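Local coordinates for protein transcriptional regulator (Enterococcus faecalis, PDB 3QFI) that is a LytR-CpsA-Psr family protein named as a transcriptional regulator, whose precise function is not established, at residues 251-256 and 270-275. Residues are numbered along the deposited sequence; the frame is centred on the assembly and turned at random.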
ATOM      1  N   SER A 251      -2.496   5.048  18.544  1.00 24.13           N
ATOM      2  CA  SER A 251      -1.998   3.938  17.733  1.00 23.84           C
ATOM      3  C   SER A 251      -1.391   4.531  16.455  1.00 21.33           C
ATOM      4  O   SER A 251      -0.440   3.972  15.898  1.00 26.37           O
ATOM      5  CB  SER A 251      -3.120   2.974  17.344  1.00 33.50           C
ATOM      6  OG  SER A 251      -2.707   2.152  16.266  1.00 23.69           O
ATOM      7  N   LEU A 252      -1.944   5.670  16.017  1.00 20.78           N
ATOM      8  CA  LEU A 252      -1.487   6.394  14.825  1.00 14.49           C
ATOM      9  C   LEU A 252      -0.072   6.925  15.030  1.00 14.35           C
ATOM     10  O   LEU A 252       0.790   6.781  14.163  1.00  3.32           O
ATOM     11  CB  LEU A 252      -2.399   7.595  14.516  1.00 11.30           C
ATOM     12  CG  LEU A 252      -2.534   8.083  13.053  1.00 13.45           C
ATOM     13  CD1 LEU A 252      -2.980   9.542  13.000  1.00  1.00           C
ATOM     14  CD2 LEU A 252      -1.213   7.928  12.323  1.00  9.31           C
ATOM     15  N   TYR A 253       0.158   7.569  16.171  1.00 14.84           N
ATOM     16  CA  TYR A 253       1.475   8.121  16.454  1.00 12.16           C
ATOM     17  C   TYR A 253       2.521   7.032  16.453  1.00 12.68           C
ATOM     18  O   TYR A 253       3.578   7.184  15.854  1.00 10.92           O
ATOM     19  CB  TYR A 253       1.506   8.852  17.805  1.00 10.64           C
ATOM     20  CG  TYR A 253       2.847   9.519  18.102  1.00  9.94           C
ATOM     21  CD1 TYR A 253       3.465  10.340  17.154  1.00  1.00           C
ATOM     22  CD2 TYR A 253       3.504   9.316  19.313  1.00  3.35           C
ATOM     23  CE1 TYR A 253       4.694  10.930  17.398  1.00  1.99           C
ATOM     24  CE2 TYR A 253       4.743   9.914  19.571  1.00  1.00           C
ATOM     25  CZ  TYR A 253       5.331  10.717  18.602  1.00  4.60           C
ATOM     26  OH  TYR A 253       6.563  11.290  18.828  1.00 11.57           O
ATOM     27  N   LYS A 254       2.224   5.928  17.124  1.00 12.06           N
ATOM     28  CA  LYS A 254       3.164   4.819  17.192  1.00 14.16           C
ATOM     29  C   LYS A 254       3.512   4.361  15.765  1.00 14.65           C
ATOM     30  O   LYS A 254       4.679   4.171  15.427  1.00 15.67           O
ATOM     31  CB  LYS A 254       2.552   3.673  18.008  1.00 11.25           C
ATOM     32  CG  LYS A 254       3.416   2.426  18.074  1.00 17.18           C
ATOM     33  CD  LYS A 254       2.662   1.264  18.679  1.00 22.90           C
ATOM     34  CE  LYS A 254       3.440  -0.012  18.468  1.00 30.71           C
ATOM     35  NZ  LYS A 254       3.677  -0.267  17.010  1.00 24.36           N
ATOM     36  N   THR A 255       2.498   4.199  14.927  1.00 12.86           N
ATOM     37  CA  THR A 255       2.722   3.795  13.548  1.00 15.07           C
ATOM     38  C   THR A 255       3.612   4.793  12.813  1.00 10.41           C
ATOM     39  O   THR A 255       4.518   4.404  12.081  1.00 19.83           O
ATOM     40  CB  THR A 255       1.419   3.722  12.785  1.00 19.08           C
ATOM     41  OG1 THR A 255       0.525   2.833  13.458  1.00 29.28           O
ATOM     42  CG2 THR A 255       1.664   3.239  11.359  1.00 25.18           C
ATOM     43  N   GLN A 256       3.327   6.077  12.997  1.00  1.55           N
ATOM     44  CA  GLN A 256       4.094   7.148  12.367  1.00  4.44           C
ATOM     45  C   GLN A 256       5.540   7.136  12.791  1.00  1.00           C
ATOM     46  O   GLN A 256       6.444   7.267  11.974  1.00 15.91           O
ATOM     47  CB  GLN A 256       3.513   8.517  12.724  1.00 11.79           C
ATOM     48  CG  GLN A 256       2.277   8.889  11.944  1.00  1.00           C
ATOM     49  CD  GLN A 256       1.540  10.027  12.577  1.00  7.95           C
ATOM     50  OE1 GLN A 256       0.632  10.599  11.985  1.00 11.45           O
ATOM     51  NE2 GLN A 256       1.919  10.362  13.802  1.00 15.60           N
ATOM     52  N   SER A 270       5.582  16.380  17.927  1.00 22.84           N
ATOM     53  CA  SER A 270       4.616  17.406  17.570  1.00 19.60           C
ATOM     54  C   SER A 270       3.440  16.785  16.821  1.00 12.57           C
ATOM     55  O   SER A 270       2.328  17.315  16.836  1.00 13.13           O
ATOM     56  CB  SER A 270       5.300  18.468  16.702  1.00 27.07           C
ATOM     57  OG  SER A 270       4.390  19.457  16.287  1.00 29.74           O
ATOM     58  N   GLU A 271       3.677  15.641  16.194  1.00  2.72           N
ATOM     59  CA  GLU A 271       2.625  14.985  15.421  1.00  1.90           C
ATOM     60  C   GLU A 271       1.621  14.269  16.314  1.00  5.19           C
ATOM     61  O   GLU A 271       0.486  13.992  15.926  1.00 13.25           O
ATOM     62  CB  GLU A 271       3.230  13.987  14.428  1.00  7.60           C
ATOM     63  CG  GLU A 271       2.330  13.678  13.243  1.00 11.69           C
ATOM     64  CD  GLU A 271       2.182  14.862  12.308  1.00 16.20           C
ATOM     65  OE1 GLU A 271       2.954  15.834  12.450  1.00 15.64           O
ATOM     66  OE2 GLU A 271       1.303  14.817  11.423  1.00 19.65           O
ATOM     67  N   ARG A 272       2.057  13.956  17.512  1.00  4.30           N
ATOM     68  CA  ARG A 272       1.192  13.298  18.457  1.00  4.24           C
ATOM     69  C   ARG A 272       0.073  14.282  18.847  1.00  6.79           C
ATOM     70  O   ARG A 272      -1.099  13.906  18.929  1.00 21.89           O
ATOM     71  CB  ARG A 272       2.044  12.864  19.650  1.00  8.26           C
ATOM     72  CG  ARG A 272       1.325  12.688  20.943  1.00  8.36           C
ATOM     73  CD  ARG A 272       0.825  11.292  21.091  1.00 10.92           C
ATOM     74  NE  ARG A 272       0.733  10.940  22.502  1.00 23.54           N
ATOM     75  CZ  ARG A 272       1.775  10.883  23.328  1.00 32.89           C
ATOM     76  NH1 ARG A 272       3.000  11.157  22.885  1.00 28.92           N
ATOM     77  NH2 ARG A 272       1.593  10.552  24.604  1.00 49.12           N
ATOM     78  N   GLU A 273       0.411  15.549  19.050  1.00  8.93           N
ATOM     79  CA  GLU A 273      -0.620  16.508  19.423  1.00 11.72           C
ATOM     80  C   GLU A 273      -1.598  16.694  18.255  1.00 11.48           C
ATOM     81  O   GLU A 273      -2.797  16.898  18.456  1.00 12.04           O
ATOM     82  CB  GLU A 273       0.010  17.845  19.810  1.00 19.59           C
ATOM     83  CG  GLU A 273       1.386  17.709  20.439  1.00 35.09           C
ATOM     84  CD  GLU A 273       1.379  16.911  21.729  1.00 44.40           C
ATOM     85  OE1 GLU A 273       0.272  16.628  22.242  1.00 50.35           O
ATOM     86  OE2 GLU A 273       2.476  16.576  22.239  1.00 47.15           O
ATOM     87  N   LYS A 274      -1.090  16.624  17.029  1.00 10.96           N
ATOM     88  CA  LYS A 274      -1.955  16.768  15.863  1.00  3.44           C
ATOM     89  C   LYS A 274      -2.887  15.557  15.733  1.00  1.00           C
ATOM     90  O   LYS A 274      -4.079  15.722  15.549  1.00  6.28           O
ATOM     91  CB  LYS A 274      -1.096  16.946  14.613  1.00  4.49           C
ATOM     92  CG  LYS A 274      -1.843  16.859  13.309  1.00 15.88           C
ATOM     93  CD  LYS A 274      -0.905  17.199  12.164  1.00 15.67           C
ATOM     94  CE  LYS A 274      -1.526  16.881  10.804  1.00 19.87           C
ATOM     95  NZ  LYS A 274      -1.531  15.416  10.503  1.00 15.46           N
ATOM     96  N   ASP A 275      -2.355  14.342  15.849  1.00  8.46           N
ATOM     97  CA  ASP A 275      -3.191  13.146  15.746  1.00  3.94           C
ATOM     98  C   ASP A 275      -4.351  13.157  16.733  1.00  7.39           C
ATOM     99  O   ASP A 275      -5.468  12.764  16.401  1.00 20.63           O
ATOM    100  CB  ASP A 275      -2.375  11.891  16.008  1.00  1.15           C
ATOM    101  CG  ASP A 275      -1.150  11.823  15.166  1.00 13.80           C
ATOM    102  OD1 ASP A 275      -1.155  12.438  14.072  1.00 11.23           O
ATOM    103  OD2 ASP A 275      -0.181  11.147  15.593  1.00 29.35           O
TER
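The ring of Tyr253 lies flat against the aliphatic part of Arg272. CB of Arg272 stands over the middle of one ring face, 3.7 Å from the centroid of the Tyr253 ring and only 7° off its normal, a well-centred CH-pi contact. A bend at chi2 brings CD of Arg272 within 3.8 Å of CD2 of Tyr253, the two side chains crossing at about a right angle, and NH1 lies near CE2, the guanidinium plane moderately tilted from that of the ring. With CG anti to the backbone N (chi1 -177°), the tyrosine is directed across to the second helix and to Arg272; the CA atoms of Tyr253 and Arg272 are the nearest such pair across the two segments, 5.6 Å apart. Next to this pair the CB of Asp275 is directed toward the first helix. Its carboxylate lies among Leu252, Tyr253 and Gln256, although its exact placement is uncertain. The amide of buried Gln256 arrives from the opposite direction to Asp275 and also rests across CG of Glu271.

The two segments belong to helices 249-262 and 269-280, the last two of the chain, which form an antiparallel helical hairpin at the edge of an alpha/beta fold built round a mixed sheet, their short axes 9.3 Å apart at an angle of 147°. The Tyr253 hydroxyl is hydrogen-bonded to the carboxylate of Glu267, in the connection between the helices, fixing the far end of the ring. The side chain of Gln256 also touches Asp100, which lies close to the carboxylate of Glu271 as well, a pairing of like charges that the salt bridge from NZ of Lys274 to OE2 of Glu271 (3.0 Å) probably eases.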